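PDB 3FOT: trichothecene 15-O-acetyltransferase TRI3, which transfers an acetyl group to the 15-hydroxyl of trichothecene intermediates such as 15-deacetylcalonectrin during the biosynthesis of T-2 toxin. Local coordinates for residues D249-E254 against Q407-R412; T337-R342 against C357-V362; V363-L368 against R391-S396; V373-E378 against V511-A516; L435-G440 against Y475-L480. One frame throughout, in Å; residues are numbered along the deposited sequence.

Contact 1 of 5, residues D249-E254 against Q407-R412; sequences DDKCTE and QALGLR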
# COMPACT_ATOMS: atom_id res chain seq x y z
N ASP A 249 16.52 20.26 10.87
CA ASP A 249 17.55 20.00 9.87
C ASP A 249 18.42 18.80 10.24
O ASP A 249 18.72 17.95 9.38
CB ASP A 249 18.46 21.22 9.69
CG ASP A 249 17.74 22.42 9.09
OD1 ASP A 249 16.69 22.24 8.43
OD2 ASP A 249 18.23 23.55 9.32
N ASP A 250 18.84 18.73 11.50
CA ASP A 250 19.72 17.65 11.95
C ASP A 250 19.02 16.29 11.84
O ASP A 250 19.63 15.31 11.43
CB ASP A 250 20.14 17.86 13.40
CG ASP A 250 21.08 19.06 13.59
OD1 ASP A 250 21.67 19.57 12.62
OD2 ASP A 250 21.22 19.48 14.77
N LYS A 251 17.76 16.24 12.22
CA LYS A 251 16.99 14.99 12.18
C LYS A 251 16.79 14.56 10.72
O LYS A 251 16.89 13.38 10.39
CB LYS A 251 15.65 15.22 12.86
CG LYS A 251 15.13 14.18 13.86
CD LYS A 251 15.95 12.94 14.11
CE LYS A 251 15.09 11.91 14.85
NZ LYS A 251 15.85 11.11 15.87
N CYS A 252 16.50 15.53 9.83
CA CYS A 252 16.42 15.22 8.39
C CYS A 252 17.71 14.65 7.85
O CYS A 252 17.71 13.67 7.08
CB CYS A 252 16.03 16.46 7.56
SG CYS A 252 14.38 17.02 7.82
N THR A 253 18.83 15.25 8.26
CA THR A 253 20.16 14.79 7.86
C THR A 253 20.47 13.39 8.44
O THR A 253 21.14 12.57 7.79
CB THR A 253 21.23 15.81 8.31
OG1 THR A 253 21.07 17.01 7.55
CG2 THR A 253 22.64 15.28 8.10
N GLU A 254 19.99 13.12 9.65
CA GLU A 254 20.16 11.81 10.24
C GLU A 254 19.45 10.76 9.37
O GLU A 254 20.00 9.69 9.11
CB GLU A 254 19.58 11.75 11.65
CG GLU A 254 19.90 10.44 12.34
CD GLU A 254 19.22 10.29 13.69
OE1 GLU A 254 18.76 11.30 14.24
OE2 GLU A 254 19.16 9.15 14.19
N GLN A 407 6.00 14.38 10.14
CA GLN A 407 5.40 14.40 8.79
C GLN A 407 6.12 15.40 7.89
O GLN A 407 6.41 15.09 6.73
CB GLN A 407 3.88 14.63 8.80
CG GLN A 407 3.25 14.58 7.38
CD GLN A 407 3.49 13.25 6.63
OE1 GLN A 407 3.54 12.18 7.24
NE2 GLN A 407 3.63 13.33 5.31
N ALA A 408 6.45 16.57 8.43
CA ALA A 408 7.24 17.54 7.66
C ALA A 408 8.59 16.95 7.22
O ALA A 408 9.06 17.21 6.10
CB ALA A 408 7.46 18.85 8.47
N LEU A 409 9.20 16.17 8.10
CA LEU A 409 10.50 15.55 7.82
C LEU A 409 10.36 14.54 6.69
O LEU A 409 11.21 14.48 5.82
CB LEU A 409 11.08 14.88 9.08
CG LEU A 409 12.38 14.06 8.98
CD1 LEU A 409 13.22 14.12 10.27
CD2 LEU A 409 12.04 12.59 8.67
N GLY A 410 9.29 13.74 6.73
CA GLY A 410 9.01 12.76 5.67
C GLY A 410 8.96 13.42 4.31
O GLY A 410 9.58 12.96 3.36
N LEU A 411 8.21 14.50 4.21
CA LEU A 411 8.03 15.19 2.94
C LEU A 411 9.39 15.66 2.41
O LEU A 411 9.71 15.49 1.25
CB LEU A 411 7.06 16.37 3.09
CG LEU A 411 5.64 16.01 3.53
CD1 LEU A 411 4.83 17.30 3.71
CD2 LEU A 411 4.95 15.06 2.54
N ARG A 412 10.18 16.24 3.30
CA ARG A 412 11.48 16.78 2.92
C ARG A 412 12.48 15.70 2.53
O ARG A 412 13.18 15.82 1.50
CB ARG A 412 12.02 17.65 4.08
CG ARG A 412 13.19 18.47 3.69
CD ARG A 412 13.58 19.38 4.84
NE ARG A 412 14.75 20.18 4.53
CZ ARG A 412 15.59 20.66 5.45
NH1 ARG A 412 15.39 20.43 6.74
NH2 ARG A 412 16.64 21.38 5.08
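Arg412 turns its CG away from its own backbone N (chi1 -168°) and runs straight from CG to NE, leaving helix 406-423 to reach across to Asp249 on helix 246-264. Asp249 starts with CB pointing away, but its CG lies beside its own backbone N, and this turns the carboxylate back to the arginine. The two join in a salt bridge, Arg412 NH1 to Asp249 OD1 at 2.8 Å. NH1 meets OD1 on the anti side of the carboxylate, and the two planes stand 65° apart, so one nitrogen serves one oxygen and the side-on pairing is missing. The other guanidinium nitrogens are also used: NE bonds to the carbonyl of Pro10 and NH2 to that of Leu9, so the arginine ties the N-terminal end of the model to both helices.

Next to the salt bridge, Cys252 points toward the partner helix. Its SG lies 3.7 Å from Arg412 NH1 and 3.8 Å from Leu409 CG, so the sulfur touches both side chains. Leu409 puts its CD1 branch against the opposing backbone, 3.6 Å from Cys252 N, and the same Leu409 CD1 is 3.7 Å from Lys251 CB. The amine of Lys251 leads away to the ring of Trp400.

The axes pass 10.0 Å apart and cross at -52°, a common angle for packed helices. This is a buried helix-helix contact of the acyltransferase fold, and helix 406-423 also carries His414, which binds 15-deacetylcalonectrin and whose side chain lies about 7 Å from that of Leu409.

Contact 2 of 5, residues T337-R342 against C357-V362; sequences TSVDGR and CQTAAV
Cys357 CB sits over one face of the Arg342 guanidinium, towards its rim and 3.8 Å from NH1, while Asp340 OD1 lies at the guanidinium edge, in plane, taking a salt bridge from NH1 at 2.9 Å. The setting is the end of a two-stranded antiparallel ribbon, strands 333-340 and 358-365. Asp340 OD1 also accepts from Arg342 N, which makes an Asx turn, and the two donors come from opposite faces of the carboxylate. Arg342 NH1 has a second acid partner in Asp190, the aspartate of the HxxxD motif of BAHD acyltransferases, and its NH2 bonds to the carbonyl oxygen of Phe353; Asp190 also accepts from Gln358 NE2.

Along the ribbon, Thr337 pairs with Ala361 and Val339 with Thr359 as hydrogen-bonded pairs; the shortest link is Thr359 N to Val339 O, 2.7 Å. Val339 CG2 and Thr359 CG2 lie side by side 3.5 Å apart. Ala360, on the other face, touches the substrate-binding His414. Gly341 N extends the ladder to Cys357 O.

Gln358, bent at chi2 (-77°), folds its amide back over the Val339 carbonyl, and one water then joins the strands, 2.8 Å from Gln358 OE1, to which it donates, and 2.9 Å from Ser338 OG.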
# COMPACT_ATOMS: atom_id res chain seq x y z
N THR A 337 12.43 2.96 7.30
CA THR A 337 11.09 2.45 7.00
C THR A 337 10.13 3.61 6.72
O THR A 337 10.49 4.78 6.88
CB THR A 337 10.51 1.59 8.17
OG1 THR A 337 10.48 2.37 9.37
CG2 THR A 337 11.36 0.36 8.42
N SER A 338 8.93 3.31 6.24
CA SER A 338 7.93 4.37 6.06
C SER A 338 6.79 4.13 7.05
O SER A 338 6.56 3.00 7.48
CB SER A 338 7.42 4.39 4.62
OG SER A 338 6.88 3.13 4.31
N VAL A 339 6.11 5.19 7.44
CA VAL A 339 4.98 5.08 8.36
C VAL A 339 3.86 6.02 7.94
O VAL A 339 4.09 7.03 7.27
CB VAL A 339 5.36 5.35 9.85
CG1 VAL A 339 6.54 4.46 10.34
CG2 VAL A 339 5.72 6.79 10.06
N ASP A 340 2.64 5.64 8.32
CA ASP A 340 1.45 6.42 8.04
C ASP A 340 1.58 7.74 8.82
O ASP A 340 1.83 7.70 10.03
CB ASP A 340 0.22 5.63 8.51
CG ASP A 340 -1.06 6.43 8.45
OD1 ASP A 340 -1.10 7.49 7.80
OD2 ASP A 340 -2.05 5.99 9.08
N GLY A 341 1.43 8.86 8.11
CA GLY A 341 1.63 10.20 8.70
C GLY A 341 0.37 10.90 9.17
O GLY A 341 0.40 12.05 9.61
N ARG A 342 -0.76 10.20 9.09
CA ARG A 342 -2.04 10.84 9.34
C ARG A 342 -2.21 11.46 10.72
O ARG A 342 -2.92 12.45 10.86
CB ARG A 342 -3.18 9.87 9.04
CG ARG A 342 -3.45 9.80 7.56
CD ARG A 342 -4.32 8.57 7.21
NE ARG A 342 -4.57 8.53 5.77
CZ ARG A 342 -3.70 8.10 4.86
NH1 ARG A 342 -2.50 7.65 5.22
NH2 ARG A 342 -4.04 8.08 3.58
N CYS A 357 0.05 9.95 2.43
CA CYS A 357 0.37 10.66 3.66
C CYS A 357 1.32 9.77 4.45
O CYS A 357 0.90 9.01 5.32
CB CYS A 357 -0.89 11.02 4.47
SG CYS A 357 -0.40 12.05 5.92
N GLN A 358 2.58 9.83 4.06
CA GLN A 358 3.61 8.94 4.58
C GLN A 358 4.78 9.72 5.12
O GLN A 358 5.09 10.81 4.65
CB GLN A 358 4.12 7.99 3.50
CG GLN A 358 3.01 7.06 2.96
CD GLN A 358 2.74 5.93 3.93
OE1 GLN A 358 3.66 5.19 4.30
NE2 GLN A 358 1.47 5.78 4.35
N THR A 359 5.43 9.13 6.12
CA THR A 359 6.69 9.69 6.57
C THR A 359 7.64 8.56 6.86
O THR A 359 7.43 7.44 6.36
CB THR A 359 6.51 10.73 7.73
OG1 THR A 359 7.79 11.30 8.04
CG2 THR A 359 5.90 10.13 8.95
N ALA A 360 8.70 8.83 7.63
CA ALA A 360 9.88 7.99 7.67
C ALA A 360 10.34 7.81 9.12
O ALA A 360 10.09 8.68 9.96
CB ALA A 360 10.98 8.63 6.85
N ALA A 361 10.95 6.66 9.41
CA ALA A 361 11.63 6.41 10.69
C ALA A 361 12.82 5.51 10.39
O ALA A 361 12.90 4.94 9.30
CB ALA A 361 10.69 5.72 11.71
N VAL A 362 13.74 5.37 11.33
CA VAL A 362 14.87 4.49 11.10
C VAL A 362 14.88 3.46 12.23
O VAL A 362 15.02 3.81 13.41
CB VAL A 362 16.24 5.24 11.03
CG1 VAL A 362 17.36 4.26 10.77
CG2 VAL A 362 16.22 6.29 9.92
O HOH W 1 4.12 2.47 4.78

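Contact 3 of 5, residues V363-L368 against R391-S396; sequences VRIENL and RNIKKS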
# COMPACT_ATOMS: atom_id res chain seq x y z
N VAL A 363 14.67 2.21 11.86
CA VAL A 363 14.83 1.09 12.79
C VAL A 363 16.32 0.77 12.94
O VAL A 363 17.04 0.65 11.96
CB VAL A 363 14.07 -0.15 12.26
CG1 VAL A 363 14.34 -1.41 13.11
CG2 VAL A 363 12.60 0.16 12.22
N ARG A 364 16.76 0.60 14.19
CA ARG A 364 18.15 0.27 14.49
C ARG A 364 18.21 -0.85 15.50
O ARG A 364 17.57 -0.78 16.55
CB ARG A 364 18.87 1.49 15.06
CG ARG A 364 19.05 2.63 14.11
CD ARG A 364 19.74 3.80 14.81
NE ARG A 364 20.79 3.34 15.73
CZ ARG A 364 22.08 3.22 15.43
NH1 ARG A 364 22.53 3.53 14.22
NH2 ARG A 364 22.93 2.78 16.36
N ILE A 365 18.98 -1.88 15.18
CA ILE A 365 19.21 -2.97 16.13
C ILE A 365 20.73 -3.20 16.18
O ILE A 365 21.33 -3.56 15.17
CB ILE A 365 18.47 -4.28 15.76
CG1 ILE A 365 16.95 -4.06 15.61
CG2 ILE A 365 18.81 -5.40 16.79
CD1 ILE A 365 16.23 -5.12 14.80
N GLU A 366 21.33 -2.95 17.34
CA GLU A 366 22.75 -3.21 17.55
C GLU A 366 22.90 -4.55 18.25
O GLU A 366 21.91 -5.19 18.62
CB GLU A 366 23.40 -2.12 18.42
CG GLU A 366 23.15 -0.67 18.00
CD GLU A 366 23.65 0.30 19.06
OE1 GLU A 366 23.09 1.41 19.16
OE2 GLU A 366 24.60 -0.04 19.80
N ASN A 367 24.16 -4.97 18.42
CA ASN A 367 24.54 -6.24 19.05
C ASN A 367 23.82 -7.44 18.45
O ASN A 367 23.14 -8.25 19.10
CB ASN A 367 24.44 -6.21 20.58
CG ASN A 367 25.33 -7.26 21.24
OD1 ASN A 367 26.02 -8.04 20.56
ND2 ASN A 367 25.32 -7.29 22.56
N LEU A 368 24.02 -7.56 17.14
CA LEU A 368 23.38 -8.62 16.38
C LEU A 368 23.83 -10.01 16.83
O LEU A 368 23.03 -10.96 16.80
CB LEU A 368 23.59 -8.41 14.88
CG LEU A 368 22.99 -7.10 14.33
CD1 LEU A 368 23.28 -6.94 12.83
CD2 LEU A 368 21.49 -7.06 14.57
N ARG A 391 12.22 -4.94 21.52
CA ARG A 391 12.46 -3.77 22.37
C ARG A 391 13.34 -2.73 21.67
O ARG A 391 13.06 -1.53 21.79
CB ARG A 391 13.06 -4.19 23.72
CG ARG A 391 12.16 -5.12 24.53
CD ARG A 391 12.61 -5.30 26.00
NE ARG A 391 11.78 -6.29 26.70
CZ ARG A 391 10.54 -6.05 27.15
NH1 ARG A 391 9.97 -4.86 26.97
NH2 ARG A 391 9.86 -7.01 27.77
N ASN A 392 14.35 -3.19 20.94
CA ASN A 392 15.20 -2.36 20.06
C ASN A 392 14.35 -1.67 18.97
O ASN A 392 14.49 -0.46 18.72
CB ASN A 392 16.28 -3.19 19.36
CG ASN A 392 17.54 -3.42 20.21
OD1 ASN A 392 18.51 -2.69 20.09
ND2 ASN A 392 17.55 -4.47 21.02
N ILE A 393 13.49 -2.44 18.32
CA ILE A 393 12.60 -1.90 17.29
C ILE A 393 11.67 -0.81 17.84
O ILE A 393 11.58 0.29 17.28
CB ILE A 393 11.79 -3.04 16.61
CG1 ILE A 393 12.74 -3.96 15.85
CG2 ILE A 393 10.69 -2.48 15.63
CD1 ILE A 393 12.23 -5.40 15.74
N LYS A 394 10.98 -1.11 18.93
CA LYS A 394 10.03 -0.15 19.49
C LYS A 394 10.75 1.12 19.94
O LYS A 394 10.26 2.21 19.69
CB LYS A 394 9.24 -0.77 20.63
CG LYS A 394 8.28 0.19 21.33
CD LYS A 394 7.47 -0.54 22.37
CE LYS A 394 6.43 0.38 23.02
NZ LYS A 394 5.54 1.04 22.00
N LYS A 395 11.90 0.95 20.59
CA LYS A 395 12.72 2.08 21.05
C LYS A 395 13.15 2.97 19.87
O LYS A 395 13.05 4.20 19.97
CB LYS A 395 13.92 1.59 21.87
CG LYS A 395 15.01 2.64 22.14
N SER A 396 13.60 2.35 18.78
CA SER A 396 13.92 3.05 17.52
C SER A 396 12.77 3.89 17.02
O SER A 396 12.94 5.08 16.70
CB SER A 396 14.26 2.05 16.40
OG SER A 396 15.44 1.35 16.65
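Ser396 is the polar link between this helix and strand. Its OG lies beside its own backbone N (chi1 -66°), turned back along helix 379-401, where it donates to Asn392 O one turn earlier. Ser396 OG also accepts from Arg364 N at 2.9 Å. The hydroxyl thus relays between a strand amide and a helix carbonyl, and its rotation is fixed from both ends. Asn392 O is gripped twice, by Ser396 N and OG arriving from opposite faces of its plane. Ser396 CB rests against the strand, 3.8 Å from Val363 CA.

In the apolar part two strand methyls meet a helix methylene. Val363 directs CG1 opposite its backbone N (chi1 173°), which puts that methyl 4.1 Å from Ile393 CG1. Ile365 brings CD1 to the same Ile393 CG1 at 3.8 Å, so one methylene is shared by two strand residues. Each of these pairs meets at a slant. The inner carbon of the longer Ile365 branch, CG1, rests 3.9 Å from Asn392 CB, while the Asn392 amide turns to its own helix and donates through ND2 to Ser388 O.

Arg364 sends its end away from the helix. Bent at chi3, it offers the edge of its guanidinium to Glu366 two residues on, with NH2 3.1 Å from OE1 in a salt bridge.

The strand and the helix that follows it in the chain run roughly antiparallel here, at 142°. Strand 333-340 pairs with the strand through Ser335 and Phe333, and helix 306-321 receives Ile365 on Val315 and Ile393 on His308 and Gln311.

Contact 4 of 5, residues V373-E378 against V511-A516; sequences VSHKDE and VEFMLA
Stacking dominates: the His375 imidazole lies between the side chains of two successive helix residues, Phe513 on one face and Glu512 on the other. With Phe513 it makes a face-to-face stack, ring centroids 3.8 Å apart and planes 22° from parallel. His375 CE1 sits over the middle of the phenyl ring, 3.3 Å from Phe513 CE2. On the opposite face the Glu512 carboxylate is almost parallel to the imidazole, and OE1 lies over its centre. Glu512 gets there by swinging CG to the far side from its backbone N (chi1 -167°) with the chain beyond extended, so its methylenes follow the ring; Glu512 CB is 3.5 Å from His375 CE1.

The polar ends differ. His375 ND1 is 3.5 Å from Glu512 OE1, at too poor an angle for a hydrogen bond because the acid lies over the ring. A carboxylate this near could favour a protonated imidazole. His375 NE2 bonds to Ser509 OG, one turn before Phe513 on helix 500-516, a bond that probably fixes the ring's rotation.

The histidine belongs to an ST turn in the connection between strand 358-365 and helix 379-401. Ser374 OG accepts from Lys376 N at 3.0 Å, and Ser374 N donates to Asp377 OD2 at 2.9 Å. Glu378 then takes the N-cap position of helix 379-401.

Apolar and backbone contacts border the phenyl ring. Val373 CG2 touches Phe513 CE1 at 4.0 Å, Val373 O lies 3.6 Å from Phe513 CZ, and the Ser374 carbonyl oxygen is at the ring edge. Leu316 of helix 306-321 and Gln382 of helix 379-401 also touch Phe513.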
# COMPACT_ATOMS: atom_id res chain seq x y z
N VAL A 373 20.15 -16.47 16.69
CA VAL A 373 19.66 -17.77 17.15
C VAL A 373 19.24 -18.61 15.96
O VAL A 373 18.73 -18.09 14.97
CB VAL A 373 18.45 -17.65 18.13
CG1 VAL A 373 18.87 -16.98 19.42
CG2 VAL A 373 17.27 -16.90 17.49
N SER A 374 19.44 -19.91 16.05
CA SER A 374 18.97 -20.78 15.00
C SER A 374 17.58 -21.30 15.33
O SER A 374 17.08 -21.15 16.44
CB SER A 374 19.93 -21.93 14.79
OG SER A 374 19.66 -22.89 15.74
N HIS A 375 16.93 -21.93 14.34
CA HIS A 375 15.64 -22.54 14.59
C HIS A 375 15.76 -23.78 15.48
O HIS A 375 14.77 -24.21 16.07
CB HIS A 375 14.99 -22.89 13.25
CG HIS A 375 14.53 -21.70 12.48
ND1 HIS A 375 13.47 -20.92 12.89
CD2 HIS A 375 14.94 -21.18 11.30
CE1 HIS A 375 13.26 -19.96 12.00
NE2 HIS A 375 14.13 -20.10 11.03
N LYS A 376 16.97 -24.32 15.60
CA LYS A 376 17.21 -25.53 16.40
C LYS A 376 17.60 -25.18 17.84
O LYS A 376 17.68 -26.07 18.70
CB LYS A 376 18.29 -26.40 15.75
CG LYS A 376 17.84 -27.09 14.45
CD LYS A 376 19.02 -27.40 13.52
CE LYS A 376 18.54 -28.15 12.26
NZ LYS A 376 19.67 -28.44 11.30
N ASP A 377 17.87 -23.90 18.11
CA ASP A 377 18.16 -23.47 19.48
C ASP A 377 16.94 -23.62 20.41
O ASP A 377 15.78 -23.65 19.94
CB ASP A 377 18.66 -22.03 19.53
CG ASP A 377 20.10 -21.89 19.07
OD1 ASP A 377 20.89 -22.86 19.22
OD2 ASP A 377 20.44 -20.79 18.57
N GLU A 378 17.21 -23.71 21.71
CA GLU A 378 16.15 -23.77 22.70
C GLU A 378 15.11 -22.69 22.46
O GLU A 378 15.46 -21.54 22.14
CB GLU A 378 16.69 -23.59 24.13
CG GLU A 378 17.59 -24.71 24.65
CD GLU A 378 16.86 -26.02 24.73
OE1 GLU A 378 15.68 -26.03 25.17
OE2 GLU A 378 17.45 -27.04 24.34
N VAL A 511 8.30 -16.87 9.35
CA VAL A 511 7.07 -17.44 9.95
C VAL A 511 7.39 -18.36 11.13
O VAL A 511 6.74 -18.29 12.19
CB VAL A 511 6.21 -18.18 8.88
CG1 VAL A 511 5.07 -18.95 9.54
CG2 VAL A 511 5.63 -17.17 7.87
N GLU A 512 8.39 -19.23 10.94
CA GLU A 512 8.82 -20.13 12.01
C GLU A 512 9.23 -19.37 13.28
O GLU A 512 8.86 -19.77 14.39
CB GLU A 512 9.94 -21.05 11.52
CG GLU A 512 10.22 -22.20 12.48
CD GLU A 512 11.28 -23.18 11.98
OE1 GLU A 512 11.71 -23.05 10.81
OE2 GLU A 512 11.67 -24.06 12.78
N PHE A 513 10.01 -18.29 13.14
CA PHE A 513 10.37 -17.51 14.33
C PHE A 513 9.16 -16.84 15.00
O PHE A 513 9.06 -16.82 16.22
CB PHE A 513 11.42 -16.44 14.02
CG PHE A 513 12.82 -16.98 13.85
CD1 PHE A 513 13.43 -17.74 14.87
CD2 PHE A 513 13.55 -16.68 12.69
CE1 PHE A 513 14.75 -18.21 14.74
CE2 PHE A 513 14.88 -17.15 12.55
CZ PHE A 513 15.47 -17.92 13.57
N MET A 514 8.25 -16.28 14.19
CA MET A 514 7.01 -15.74 14.76
C MET A 514 6.25 -16.79 15.57
O MET A 514 5.78 -16.52 16.70
CB MET A 514 6.14 -15.17 13.63
CG MET A 514 6.75 -13.88 13.05
SD MET A 514 5.79 -13.33 11.64
CE MET A 514 4.31 -12.69 12.45
N LEU A 515 6.14 -17.98 15.02
CA LEU A 515 5.40 -19.05 15.66
C LEU A 515 6.09 -19.50 16.94
O LEU A 515 5.43 -19.86 17.93
CB LEU A 515 5.18 -20.23 14.70
CG LEU A 515 4.17 -19.93 13.59
CD1 LEU A 515 4.24 -21.04 12.54
CD2 LEU A 515 2.73 -19.75 14.15
N ALA A 516 7.41 -19.40 16.93
CA ALA A 516 8.21 -19.77 18.10
C ALA A 516 7.95 -18.86 19.30
O ALA A 516 8.26 -19.21 20.43
CB ALA A 516 9.73 -19.79 17.73

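Contact 5 of 5, residues L435-G440 against Y475-L480; sequences LFISDG and YLAIRL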
# COMPACT_ATOMS: atom_id res chain seq x y z
N LEU A 435 13.14 -5.10 3.56
CA LEU A 435 12.41 -3.99 4.14
C LEU A 435 11.06 -4.49 4.64
O LEU A 435 10.41 -5.30 3.98
CB LEU A 435 12.20 -2.89 3.09
CG LEU A 435 11.41 -1.65 3.58
CD1 LEU A 435 12.24 -0.82 4.57
CD2 LEU A 435 10.97 -0.80 2.40
N PHE A 436 10.65 -4.02 5.82
CA PHE A 436 9.33 -4.36 6.35
C PHE A 436 8.33 -3.21 6.19
O PHE A 436 8.64 -2.05 6.51
CB PHE A 436 9.44 -4.72 7.83
CG PHE A 436 8.12 -5.02 8.48
CD1 PHE A 436 7.37 -6.13 8.07
CD2 PHE A 436 7.62 -4.19 9.47
CE1 PHE A 436 6.11 -6.41 8.66
CE2 PHE A 436 6.37 -4.47 10.07
CZ PHE A 436 5.63 -5.59 9.65
N ILE A 437 7.14 -3.56 5.69
CA ILE A 437 6.03 -2.62 5.57
C ILE A 437 4.83 -3.22 6.29
O ILE A 437 4.40 -4.32 5.95
CB ILE A 437 5.67 -2.31 4.10
CG1 ILE A 437 6.90 -1.89 3.29
CG2 ILE A 437 4.60 -1.24 4.07
CD1 ILE A 437 7.47 -3.00 2.38
N SER A 438 4.32 -2.52 7.30
CA SER A 438 3.10 -2.96 7.95
C SER A 438 1.87 -2.29 7.32
O SER A 438 1.76 -1.05 7.28
CB SER A 438 3.16 -2.66 9.45
OG SER A 438 1.99 -3.13 10.08
N ASP A 439 0.95 -3.12 6.82
CA ASP A 439 -0.32 -2.64 6.25
C ASP A 439 -1.46 -2.61 7.28
O ASP A 439 -2.51 -2.00 7.03
CB ASP A 439 -0.72 -3.51 5.06
CG ASP A 439 0.17 -3.30 3.84
OD1 ASP A 439 0.56 -2.15 3.56
OD2 ASP A 439 0.46 -4.30 3.14
N GLY A 440 -1.26 -3.29 8.41
CA GLY A 440 -2.21 -3.26 9.53
C GLY A 440 -3.46 -4.07 9.30
O GLY A 440 -3.48 -4.94 8.44
N TYR A 475 15.52 -5.46 -3.22
CA TYR A 475 15.35 -5.92 -1.83
C TYR A 475 14.04 -6.67 -1.70
O TYR A 475 13.13 -6.49 -2.51
CB TYR A 475 15.42 -4.77 -0.80
CG TYR A 475 14.44 -3.66 -1.03
CD1 TYR A 475 13.18 -3.68 -0.42
CD2 TYR A 475 14.76 -2.57 -1.83
CE1 TYR A 475 12.28 -2.63 -0.61
CE2 TYR A 475 13.87 -1.55 -2.05
CZ TYR A 475 12.63 -1.58 -1.44
OH TYR A 475 11.76 -0.54 -1.65
N LEU A 476 13.95 -7.51 -0.68
CA LEU A 476 12.73 -8.23 -0.40
C LEU A 476 11.86 -7.26 0.36
O LEU A 476 12.28 -6.72 1.37
CB LEU A 476 13.01 -9.48 0.45
CG LEU A 476 13.86 -10.56 -0.21
CD1 LEU A 476 14.02 -11.71 0.74
CD2 LEU A 476 13.26 -11.06 -1.54
N ALA A 477 10.65 -7.01 -0.16
CA ALA A 477 9.75 -6.10 0.51
C ALA A 477 8.68 -6.95 1.17
O ALA A 477 7.88 -7.58 0.47
CB ALA A 477 9.11 -5.14 -0.50
N ILE A 478 8.63 -6.90 2.50
CA ILE A 478 7.83 -7.81 3.29
C ILE A 478 6.69 -7.05 3.90
O ILE A 478 6.92 -6.09 4.64
CB ILE A 478 8.69 -8.52 4.37
CG1 ILE A 478 9.86 -9.26 3.70
CG2 ILE A 478 7.83 -9.51 5.14
CD1 ILE A 478 11.01 -9.54 4.62
N ARG A 479 5.46 -7.45 3.57
CA ARG A 479 4.29 -6.72 4.03
C ARG A 479 3.49 -7.60 5.00
O ARG A 479 3.39 -8.81 4.79
CB ARG A 479 3.39 -6.35 2.85
CG ARG A 479 4.13 -5.76 1.62
CD ARG A 479 3.10 -5.18 0.64
NE ARG A 479 2.52 -3.94 1.14
CZ ARG A 479 3.03 -2.72 0.98
NH1 ARG A 479 2.39 -1.68 1.49
NH2 ARG A 479 4.15 -2.55 0.29
N LEU A 480 2.93 -6.99 6.04
CA LEU A 480 2.05 -7.72 6.96
C LEU A 480 0.69 -7.04 6.99
O LEU A 480 0.60 -5.83 7.18
CB LEU A 480 2.62 -7.70 8.38
CG LEU A 480 1.79 -8.41 9.48
CD1 LEU A 480 1.85 -9.91 9.32
CD2 LEU A 480 2.19 -7.98 10.89
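Leu435 to Ser438 and Ala477 to Leu480 pair as parallel neighbours in the mixed four-stranded sheet, with strand 435-441 at its margin and segment directions 22° apart. The bonds zigzag between the strands: Leu435 N bonds to Leu476 O, Ile478 N to Leu435 O at 2.8 Å, Ile437 N to Ile478 O at 2.7 Å, and Leu480 N to Ile437 O. Leu480 O then takes Asp439 N at 2.8 Å and, weakly, Gly440 N.

On the face of Leu435 and Ile437, a bend at chi3 (73°) folds the Arg479 chain across to strand 435-441. It grips Asp439 side-on, NE to OD2 at 2.9 Å and NH1 to OD1 at 2.8 Å, each oxygen using its syn lone pair and the two planes only 23° apart. Ile437 covers one guanidinium face, its CG2 3.4 Å from NH1, and NH2 bonds to a glycerol, probably from the crystallisation liquor. The arginine is thus held flat by acid at the edge and aliphatic carbon on a face. Further along, Tyr475 runs beside Leu435, CE1 to CB 3.7 Å.

On the other face the edge of the Phe436 ring meets Leu480, CE1 to CB 3.7 Å. This face is roofed by helices: Phe436 and Leu480 pack on helix 306-321 and Ile478 on helix 500-516, while strand 486-494 flanks strand 477-483 on the side away from strand 435-441.

Contacts 2 and 3 share strand 358-365, centres about 17 Å apart, and Val362 meets Ser396. Contact 1 touches contact 2, centres about 11 Å apart, with Gln407 NE2 hydrogen-bonded to Gln358 O, and both lie beside the substrate-binding His414. Contact 5 approaches from another sheet, its centre about 13 Å from that of contact 2, where Thr337 meets Leu435 and Phe436. Contact 4 lies farthest out, its centre about 37 Å from that of contact 1, and like contact 3 is away from this site. Along the chain, contacts 2 and 3 follow in turn between the segments of contact 1, and contact 4 spans contact 5, joining the C-terminal helix to the loop before helix 379-401.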